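Local coordinates for protein dipicolinate synthase, B chain (Bacillus cereus, PDB 3MCU) that probably serves with its partner subunit DpaA to convert dihydrodipicolinate to dipicolinate, using NADP, during sporulation, at residues Met23-Lys28 with Glu172-Thr177; Gly33-Pro38 with Thr65-Ile70; Asn96-Phe101 with Gly135-Asn140. All blocks are in the same frame, centred on the assembly; numbering follows the deposited sequence.

In the fold
All three contacts lie in one alpha/beta domain of the flavoprotein family, built round a largely parallel sheet. Interaction 1 joins helix 23-31, near the start of the chain, to helix 174-181, near its end. The other two are nested within the loop it closes, interaction 2 before interaction 3. Interactions 1 and 2 are neighbours, with centres about 14 Å apart. They touch where Leu26 of helix 23-31 packs on Val36 of strand 35-40. Interaction 3 lies across the chain's centre, about 23 Å from interaction 1 and 27 Å from interaction 2, centre to centre. It reaches a bound phosphate and a second subunit, whereas interactions 1 and 2 join parts of a single chain.

Interaction 1 (Met23-Lys28 with Glu172-Thr177); sequences MPHLEK and ELLEDT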
loop_
_atom_site.group_PDB
_atom_site.type_symbol
_atom_site.label_atom_id
_atom_site.label_comp_id
_atom_site.label_asym_id
_atom_site.label_seq_id
_atom_site.Cartn_x
_atom_site.Cartn_y
_atom_site.Cartn_z
HETATM N N MSE D 23 8.744 21.016 -26.656
HETATM C CA MSE D 23 9.434 22.189 -27.189
HETATM C C MSE D 23 8.496 23.365 -27.468
HETATM O O MSE D 23 8.753 24.489 -27.044
HETATM C CB MSE D 23 10.185 21.814 -28.467
HETATM C CG MSE D 23 11.628 21.467 -28.247
HETATM SE SE MSE D 23 12.616 23.060 -27.708
HETATM C CE MSE D 23 14.415 22.348 -28.018
ATOM N N PRO D 24 7.410 23.112 -28.208
ATOM C CA PRO D 24 6.417 24.158 -28.467
ATOM C C PRO D 24 5.640 24.582 -27.224
ATOM O O PRO D 24 5.062 25.670 -27.226
ATOM C CB PRO D 24 5.470 23.494 -29.469
ATOM C CG PRO D 24 6.268 22.411 -30.094
ATOM C CD PRO D 24 7.138 21.901 -28.999
ATOM N N HIS D 25 5.610 23.742 -26.189
ATOM C CA HIS D 25 4.883 24.094 -24.963
ATOM C C HIS D 25 5.591 25.174 -24.162
ATOM O O HIS D 25 4.952 26.106 -23.673
ATOM C CB HIS D 25 4.579 22.864 -24.096
ATOM C CG HIS D 25 3.544 21.960 -24.690
ATOM N ND1 HIS D 25 2.224 22.333 -24.838
ATOM C CD2 HIS D 25 3.637 20.703 -25.190
ATOM C CE1 HIS D 25 1.549 21.348 -25.397
ATOM N NE2 HIS D 25 2.382 20.348 -25.622
ATOM N N LEU D 26 6.909 25.055 -24.037
ATOM C CA LEU D 26 7.694 26.120 -23.422
ATOM C C LEU D 26 7.362 27.439 -24.112
ATOM O O LEU D 26 7.067 28.443 -23.466
ATOM C CB LEU D 26 9.189 25.832 -23.542
ATOM C CG LEU D 26 9.676 24.548 -22.867
ATOM C CD1 LEU D 26 11.173 24.366 -23.076
ATOM C CD2 LEU D 26 9.334 24.540 -21.385
ATOM N N GLU D 27 7.397 27.406 -25.442
ATOM C CA GLU D 27 7.095 28.568 -26.266
ATOM C C GLU D 27 5.687 29.095 -25.993
ATOM O O GLU D 27 5.480 30.300 -25.894
ATOM C CB GLU D 27 7.267 28.219 -27.752
ATOM C CG GLU D 27 7.768 29.372 -28.607
ATOM C CD GLU D 27 9.074 29.058 -29.331
ATOM O OE1 GLU D 27 9.753 30.019 -29.777
ATOM O OE2 GLU D 27 9.417 27.856 -29.455
ATOM N N LYS D 28 4.720 28.194 -25.864
ATOM C CA LYS D 28 3.362 28.609 -25.520
ATOM C C LYS D 28 3.354 29.353 -24.190
ATOM O O LYS D 28 2.877 30.486 -24.115
ATOM C CB LYS D 28 2.406 27.416 -25.450
ATOM C CG LYS D 28 1.815 26.999 -26.775
ATOM C CD LYS D 28 0.605 26.089 -26.571
ATOM C CE LYS D 28 -0.490 26.780 -25.750
ATOM N NZ LYS D 28 -1.744 25.966 -25.702
ATOM N N GLU D 172 -1.518 18.296 -25.703
ATOM C CA GLU D 172 -2.065 19.524 -26.250
ATOM C C GLU D 172 -2.932 20.223 -25.204
ATOM O O GLU D 172 -3.171 21.426 -25.294
ATOM C CB GLU D 172 -2.851 19.257 -27.548
ATOM C CG GLU D 172 -4.151 18.454 -27.378
ATOM C CD GLU D 172 -3.956 16.952 -27.517
ATOM O OE1 GLU D 172 -2.786 16.486 -27.544
ATOM O OE2 GLU D 172 -4.986 16.232 -27.614
ATOM N N LEU D 173 -3.382 19.471 -24.200
ATOM C CA LEU D 173 -4.182 20.054 -23.135
ATOM C C LEU D 173 -3.326 20.506 -21.950
ATOM O O LEU D 173 -3.862 20.805 -20.881
ATOM C CB LEU D 173 -5.263 19.071 -22.670
ATOM C CG LEU D 173 -6.299 18.646 -23.716
ATOM C CD1 LEU D 173 -7.383 17.777 -23.099
ATOM C CD2 LEU D 173 -6.913 19.870 -24.399
ATOM N N LEU D 174 -2.005 20.553 -22.133
ATOM C CA LEU D 174 -1.080 20.908 -21.044
ATOM C C LEU D 174 -1.378 22.281 -20.428
ATOM O O LEU D 174 -1.556 22.421 -19.206
ATOM C CB LEU D 174 0.372 20.840 -21.522
ATOM C CG LEU D 174 1.523 21.019 -20.521
ATOM C CD1 LEU D 174 2.776 20.284 -20.980
ATOM C CD2 LEU D 174 1.835 22.485 -20.306
ATOM N N GLU D 175 -1.437 23.292 -21.284
ATOM C CA GLU D 175 -1.695 24.654 -20.836
ATOM C C GLU D 175 -3.068 24.797 -20.177
ATOM O O GLU D 175 -3.205 25.456 -19.176
ATOM C CB GLU D 175 -1.514 25.643 -21.993
ATOM C CG GLU D 175 -0.062 25.740 -22.506
ATOM C CD GLU D 175 0.375 24.577 -23.430
ATOM O OE1 GLU D 175 1.597 24.474 -23.714
ATOM O OE2 GLU D 175 -0.484 23.770 -23.878
ATOM N N ASP D 176 -4.085 24.155 -20.721
ATOM C CA ASP D 176 -5.393 24.182 -20.077
ATOM C C ASP D 176 -5.359 23.574 -18.687
ATOM O O ASP D 176 -6.074 24.014 -17.788
ATOM C CB ASP D 176 -6.412 23.421 -20.917
ATOM C CG ASP D 176 -6.839 24.197 -22.129
ATOM O OD1 ASP D 176 -7.345 23.569 -23.084
ATOM O OD2 ASP D 176 -6.652 25.439 -22.111
ATOM N N THR D 177 -4.545 22.535 -18.528
ATOM C CA THR D 177 -4.433 21.848 -17.256
ATOM C C THR D 177 -3.749 22.718 -16.203
ATOM O O THR D 177 -4.224 22.817 -15.063
ATOM C CB THR D 177 -3.691 20.512 -17.406
ATOM O OG1 THR D 177 -4.338 19.727 -18.423
ATOM C CG2 THR D 177 -3.662 19.751 -16.059
#
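A histidine-carboxylate hydrogen bond between His25 and Glu175 joins helix 23-31 to the first turn of helix 174-181. The two helices also share a floor, because Leu26 and Leu174 both touch Phe10 of strand 7-12. His25 ND1 donates to Glu175 OE1 at 2.5 Å. This is very short, so the exact length is doubtful. The bond is fairly straight, with 159° at the hydrogen. Ring and carboxylate are nearly coplanar, 24° apart, and the acid meets the ring at its edge. Leu174 lies over one face of the imidazole, its CD1 4.1 Å from His25 CG. Next to ND1 on the ring edge, His25 CE1 lies 4.1 Å from Glu172 CA. Met171 also touches His25.

Lys28 comes from the next turn of helix 23-31 and runs across the same carboxylate. Its chain bends at chi3 (59°), which brings the methylene CE to 3.3 Å from Glu175 CD. Beyond it, Lys28 NZ forms a salt bridge with Glu175 OE2 at 3.1 Å; as a hydrogen bond it is weak. Glu172 points its acid elsewhere, into a salt bridge with Arg170.

The two oxygens of Glu175 therefore have different partners. OE1 takes the imidazole N-H, and OE2 takes the ammonium group. Glu175 is buried, while Lys28 is exposed. A lysine and a ring N-H beside a buried carboxylate would probably help keep it ionised, and the pairing ties the two helices together by a polar link above an apolar floor.

Interaction 2 (Gly33-Pro38 with Thr65-Ile70); sequences GAEVRP and TGFKAI
The guanidinium of Arg37 lies flat on one face of the Phe67 ring. The group centres are 3.9 Å apart and the planes differ by 21°, so this is a stacked cation-pi contact. The closest atoms are Arg37 NH1 and Phe67 CE1, at 3.4 Å. Arg37 CD adds a CH-pi contact over the same ring. The arginine chain bends at chi2 and chi3, and this folds the guanidinium back over the phenyl group. The side chains of Glu35 and Phe67 cross at about a right angle, with Glu35 CG 3.7 Å from Phe67 CE2.

Pro38 makes the backbone link. Its O accepts from Ile70 N at 2.8 Å, with 164° at the hydrogen. Ala69 CA adds a C-H...O contact to the same oxygen. A water bridges Pro38 O and Lys68 O, donating to both. The proline ring packs its CB 4.0 Å from Ala69 CB. Its CG meets Thr65 OG1 tip to tip at 3.4 Å, and Thr65 CG2 rests 3.8 Å from Val36 CG1.

A second shell holds these groups. Glu35 OE1 forms a salt bridge with Arg37 NH1 at 2.9 Å, in the guanidinium plane, which helps fix the rotation of that group. The same oxygen also pairs with Arg7. Thr65 OG1 accepts from Phe67 N in an ST turn and bonds to Ile61 O, while Ala69 N bonds to Glu62.

Val36 packs on Leu26, Leu29 and Ile30 of helix 23-31. That helix links the parallel neighbours 7-12 and 35-40 in a beta-alpha-beta unit. Segment 65-70 leaves helix 57-65 and runs alongside the second strand of this unit, in the same direction.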
loop_
_atom_site.group_PDB
_atom_site.type_symbol
_atom_site.label_atom_id
_atom_site.label_comp_id
_atom_site.label_asym_id
_atom_site.label_seq_id
_atom_site.Cartn_x
_atom_site.Cartn_y
_atom_site.Cartn_z
ATOM N N GLY D 33 3.114 34.847 -21.247
ATOM C CA GLY D 33 3.560 35.731 -20.177
ATOM C C GLY D 33 4.164 35.051 -18.948
ATOM O O GLY D 33 4.569 35.709 -17.984
ATOM N N ALA D 34 4.239 33.729 -18.965
ATOM C CA ALA D 34 4.771 33.029 -17.804
ATOM C C ALA D 34 6.290 33.121 -17.751
ATOM O O ALA D 34 6.954 33.262 -18.768
ATOM C CB ALA D 34 4.323 31.587 -17.807
ATOM N N GLU D 35 6.831 33.056 -16.548
ATOM C CA GLU D 35 8.259 32.893 -16.362
ATOM C C GLU D 35 8.528 31.391 -16.243
ATOM O O GLU D 35 8.021 30.732 -15.337
ATOM C CB GLU D 35 8.684 33.646 -15.101
ATOM C CG GLU D 35 10.143 33.523 -14.726
ATOM C CD GLU D 35 10.433 34.139 -13.355
ATOM O OE1 GLU D 35 10.838 33.400 -12.431
ATOM O OE2 GLU D 35 10.233 35.361 -13.202
ATOM N N VAL D 36 9.315 30.849 -17.163
ATOM C CA VAL D 36 9.532 29.405 -17.235
ATOM C C VAL D 36 10.923 28.960 -16.771
ATOM O O VAL D 36 11.920 29.376 -17.355
ATOM C CB VAL D 36 9.315 28.930 -18.673
ATOM C CG1 VAL D 36 9.461 27.418 -18.783
ATOM C CG2 VAL D 36 7.958 29.366 -19.138
ATOM N N ARG D 37 10.988 28.121 -15.727
ATOM C CA ARG D 37 12.267 27.586 -15.251
ATOM C C ARG D 37 12.422 26.120 -15.624
ATOM O O ARG D 37 11.769 25.252 -15.038
ATOM C CB ARG D 37 12.436 27.729 -13.725
ATOM C CG ARG D 37 11.654 28.850 -13.052
ATOM C CD ARG D 37 12.326 30.227 -13.075
ATOM N NE ARG D 37 13.628 30.270 -12.412
ATOM C CZ ARG D 37 14.140 31.331 -11.784
ATOM N NH1 ARG D 37 13.461 32.466 -11.674
ATOM N NH2 ARG D 37 15.347 31.242 -11.256
ATOM N N PRO D 38 13.294 25.830 -16.595
ATOM C CA PRO D 38 13.478 24.437 -17.032
ATOM C C PRO D 38 14.224 23.589 -16.004
ATOM O O PRO D 38 15.166 24.052 -15.365
ATOM C CB PRO D 38 14.321 24.565 -18.310
ATOM C CG PRO D 38 14.268 26.017 -18.683
ATOM C CD PRO D 38 14.091 26.769 -17.400
ATOM N N THR D 65 13.720 30.380 -22.666
ATOM C CA THR D 65 13.213 30.726 -21.342
ATOM C C THR D 65 13.979 31.865 -20.674
ATOM O O THR D 65 13.429 32.588 -19.848
ATOM C CB THR D 65 13.224 29.500 -20.409
ATOM O OG1 THR D 65 14.564 29.013 -20.273
ATOM C CG2 THR D 65 12.341 28.398 -20.976
ATOM N N GLY D 66 15.247 32.019 -21.029
ATOM C CA GLY D 66 16.092 32.990 -20.368
ATOM C C GLY D 66 16.621 32.505 -19.025
ATOM O O GLY D 66 17.092 33.299 -18.203
ATOM N N PHE D 67 16.536 31.198 -18.789
ATOM C CA PHE D 67 17.121 30.611 -17.585
ATOM C C PHE D 67 17.916 29.367 -17.922
ATOM O O PHE D 67 17.520 28.575 -18.775
ATOM C CB PHE D 67 16.055 30.292 -16.528
ATOM C CG PHE D 67 15.418 31.507 -15.934
ATOM C CD1 PHE D 67 15.995 32.151 -14.853
ATOM C CD2 PHE D 67 14.249 32.016 -16.460
ATOM C CE1 PHE D 67 15.418 33.272 -14.308
ATOM C CE2 PHE D 67 13.661 33.143 -15.915
ATOM C CZ PHE D 67 14.249 33.771 -14.837
ATOM N N LYS D 68 19.054 29.216 -17.260
ATOM C CA LYS D 68 19.818 27.986 -17.336
ATOM C C LYS D 68 18.969 26.886 -16.722
ATOM O O LYS D 68 18.339 27.084 -15.688
ATOM C CB LYS D 68 21.144 28.129 -16.587
ATOM C CG LYS D 68 20.988 28.595 -15.141
ATOM C CD LYS D 68 20.418 30.011 -15.042
ATOM C CE LYS D 68 19.761 30.241 -13.679
ATOM N NZ LYS D 68 19.161 31.602 -13.559
ATOM N N ALA D 69 18.928 25.739 -17.381
ATOM C CA ALA D 69 18.167 24.608 -16.874
ATOM C C ALA D 69 18.736 24.138 -15.551
ATOM O O ALA D 69 19.949 24.050 -15.377
ATOM C CB ALA D 69 18.169 23.468 -17.877
ATOM N N ILE D 70 17.855 23.848 -14.607
ATOM C CA ILE D 70 18.297 23.247 -13.362
ATOM C C ILE D 70 18.607 21.790 -13.690
ATOM O O ILE D 70 17.814 21.117 -14.355
ATOM C CB ILE D 70 17.242 23.430 -12.247
ATOM C CG1 ILE D 70 17.217 24.907 -11.814
ATOM C CG2 ILE D 70 17.531 22.525 -11.059
ATOM C CD1 ILE D 70 16.030 25.306 -10.960
HETATM O O HOH W 1 15.690 26.935 -14.642
#

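Interaction 3 (Asn96-Phe101 with Gly135-Asn140); sequences NSMSKF and GLNGVN. With PO4 (phosphate ion), chain J.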
loop_
_atom_site.group_PDB
_atom_site.type_symbol
_atom_site.label_atom_id
_atom_site.label_comp_id
_atom_site.label_asym_id
_atom_site.label_seq_id
_atom_site.Cartn_x
_atom_site.Cartn_y
_atom_site.Cartn_z
ATOM N N ASN D 96 8.932 5.305 -14.695
ATOM C CA ASN D 96 9.958 5.271 -13.666
ATOM C C ASN D 96 9.873 6.467 -12.706
ATOM O O ASN D 96 9.910 6.291 -11.483
ATOM C CB ASN D 96 11.358 5.150 -14.281
ATOM C CG ASN D 96 12.448 5.006 -13.226
ATOM O OD1 ASN D 96 12.451 4.057 -12.437
ATOM N ND2 ASN D 96 13.372 5.962 -13.198
ATOM N N SER D 97 9.749 7.676 -13.258
ATOM C CA SER D 97 9.675 8.892 -12.430
ATOM C C SER D 97 8.330 9.014 -11.702
ATOM O O SER D 97 8.264 9.507 -10.594
ATOM C CB SER D 97 9.904 10.145 -13.281
ATOM O OG SER D 97 11.187 10.152 -13.882
HETATM N N MSE D 98 7.254 8.563 -12.335
HETATM C CA MSE D 98 5.944 8.551 -11.689
HETATM C C MSE D 98 5.934 7.661 -10.436
HETATM O O MSE D 98 5.369 8.013 -9.400
HETATM C CB MSE D 98 4.874 8.059 -12.666
HETATM C CG MSE D 98 3.503 7.987 -12.020
HETATM SE SE MSE D 98 2.035 7.786 -13.289
HETATM C CE MSE D 98 2.269 5.885 -13.694
ATOM N N SER D 99 6.541 6.492 -10.552
ATOM C CA SER D 99 6.676 5.589 -9.428
ATOM C C SER D 99 7.500 6.231 -8.329
ATOM O O SER D 99 7.128 6.188 -7.158
ATOM C CB SER D 99 7.342 4.286 -9.874
ATOM O OG SER D 99 7.663 3.495 -8.744
ATOM N N LYS D 100 8.622 6.832 -8.702
ATOM C CA LYS D 100 9.471 7.495 -7.719
ATOM C C LYS D 100 8.754 8.682 -7.048
ATOM O O LYS D 100 8.783 8.824 -5.818
ATOM C CB LYS D 100 10.803 7.914 -8.353
ATOM C CG LYS D 100 11.802 6.754 -8.532
ATOM C CD LYS D 100 12.965 7.125 -9.462
ATOM C CE LYS D 100 14.086 6.091 -9.365
ATOM N NZ LYS D 100 14.853 5.895 -10.636
ATOM N N PHE D 101 8.104 9.523 -7.852
ATOM C CA PHE D 101 7.292 10.620 -7.329
ATOM C C PHE D 101 6.254 10.091 -6.329
ATOM O O PHE D 101 6.175 10.583 -5.201
ATOM C CB PHE D 101 6.606 11.384 -8.475
ATOM C CG PHE D 101 5.970 12.686 -8.049
ATOM C CD1 PHE D 101 6.561 13.476 -7.085
ATOM C CD2 PHE D 101 4.799 13.121 -8.631
ATOM C CE1 PHE D 101 5.989 14.660 -6.693
ATOM C CE2 PHE D 101 4.221 14.310 -8.252
ATOM C CZ PHE D 101 4.807 15.081 -7.287
ATOM N N GLY D 135 -0.974 -1.653 -15.457
ATOM C CA GLY D 135 -0.372 -2.819 -14.840
ATOM C C GLY D 135 0.120 -2.415 -13.462
ATOM O O GLY D 135 -0.637 -1.858 -12.661
ATOM N N LEU D 136 1.397 -2.660 -13.199
ATOM C CA LEU D 136 1.978 -2.349 -11.898
ATOM C C LEU D 136 2.017 -0.855 -11.545
ATOM O O LEU D 136 2.121 -0.506 -10.371
ATOM C CB LEU D 136 3.391 -2.918 -11.802
ATOM C CG LEU D 136 3.511 -4.416 -11.514
ATOM C CD1 LEU D 136 4.958 -4.863 -11.666
ATOM C CD2 LEU D 136 2.962 -4.729 -10.115
ATOM N N ASN D 137 1.950 0.028 -12.537
ATOM C CA ASN D 137 2.095 1.439 -12.224
ATOM C C ASN D 137 0.766 2.089 -11.839
ATOM O O ASN D 137 0.733 3.235 -11.402
ATOM C CB ASN D 137 2.793 2.193 -13.362
ATOM C CG ASN D 137 3.946 3.064 -12.868
ATOM O OD1 ASN D 137 3.970 3.484 -11.711
ATOM N ND2 ASN D 137 4.906 3.339 -13.751
ATOM N N GLY D 138 -0.321 1.337 -12.001
ATOM C CA GLY D 138 -1.665 1.845 -11.784
ATOM C C GLY D 138 -1.903 2.444 -10.410
ATOM O O GLY D 138 -2.502 3.541 -10.262
ATOM N N VAL D 139 -1.441 1.712 -9.404
ATOM C CA VAL D 139 -1.585 2.117 -8.002
ATOM C C VAL D 139 -0.788 3.382 -7.725
ATOM O O VAL D 139 -1.177 4.195 -6.899
ATOM C CB VAL D 139 -1.144 0.990 -7.053
ATOM C CG1 VAL D 139 -1.067 1.495 -5.623
ATOM C CG2 VAL D 139 -2.122 -0.160 -7.127
ATOM N N ASN D 140 0.308 3.577 -8.441
ATOM C CA ASN D 140 1.087 4.799 -8.269
ATOM C C ASN D 140 0.372 5.993 -8.867
ATOM O O ASN D 140 0.313 7.066 -8.264
ATOM C CB ASN D 140 2.477 4.630 -8.880
ATOM C CG ASN D 140 3.361 3.702 -8.049
ATOM O OD1 ASN D 140 3.274 3.698 -6.812
ATOM N ND2 ASN D 140 4.196 2.919 -8.714
HETATM P P PO4 J . 13.831 8.915 -15.639
HETATM O O1 PO4 J . 13.991 10.399 -15.947
HETATM O O2 PO4 J . 13.049 8.200 -16.720
HETATM O O3 PO4 J . 15.216 8.309 -15.504
HETATM O O4 PO4 J . 13.077 8.712 -14.356
#
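Met98 and Ser99 of helix 95-102 pack against Asn137, in the turn before helix 138-145, and Asn140, in its first turn. This is a buried contact at the subunit interface, made by van der Waals touch. Met98 is a selenomethionine. Its chain is extended as far as SE, and the bend at chi3 (77°) turns the methyl group toward Asn137. There CE lies over the flat amide, 3.4 Å from Asn137 CG and 3.5 Å from Asn137 OD1. Met98 also packs on Val128 and Thr130 of strand 124-130.

The amide of Asn137 is held at both ends. Its OD1 accepts from Asn140 ND2 at 3.1 Å, nearly straight at 164°, and lies in the amide plane of Asn140. Its ND2 bonds to Asp132 and to Gly95 O. These bonds fix the amide on which the methyl group rests. Ser99 sits beside the pair, with its CB 3.6 Å from Asn140 ND2. Its OG bonds to Asn103 O of the second subunit, and Asn140 ND2 makes a weak bond to that same oxygen. Lys100, on the far side of the helix, forms a salt bridge with Asp107 of the second subunit.

The first turn of the helix also binds a phosphate ion, probably from the crystallisation liquor. Asn96 ND2 donates to its O4 at 3.0 Å. Ser97 OG donates to the same oxygen, but that bond is modelled too short for its length to be trusted. Thr94, Gly14 N and Ser41 complete the site. An anion held at a helix start and the loops after parallel strands is consistent with the site that holds the cofactor phosphate in Rossmann-like flavoproteins, although no cofactor is bound here.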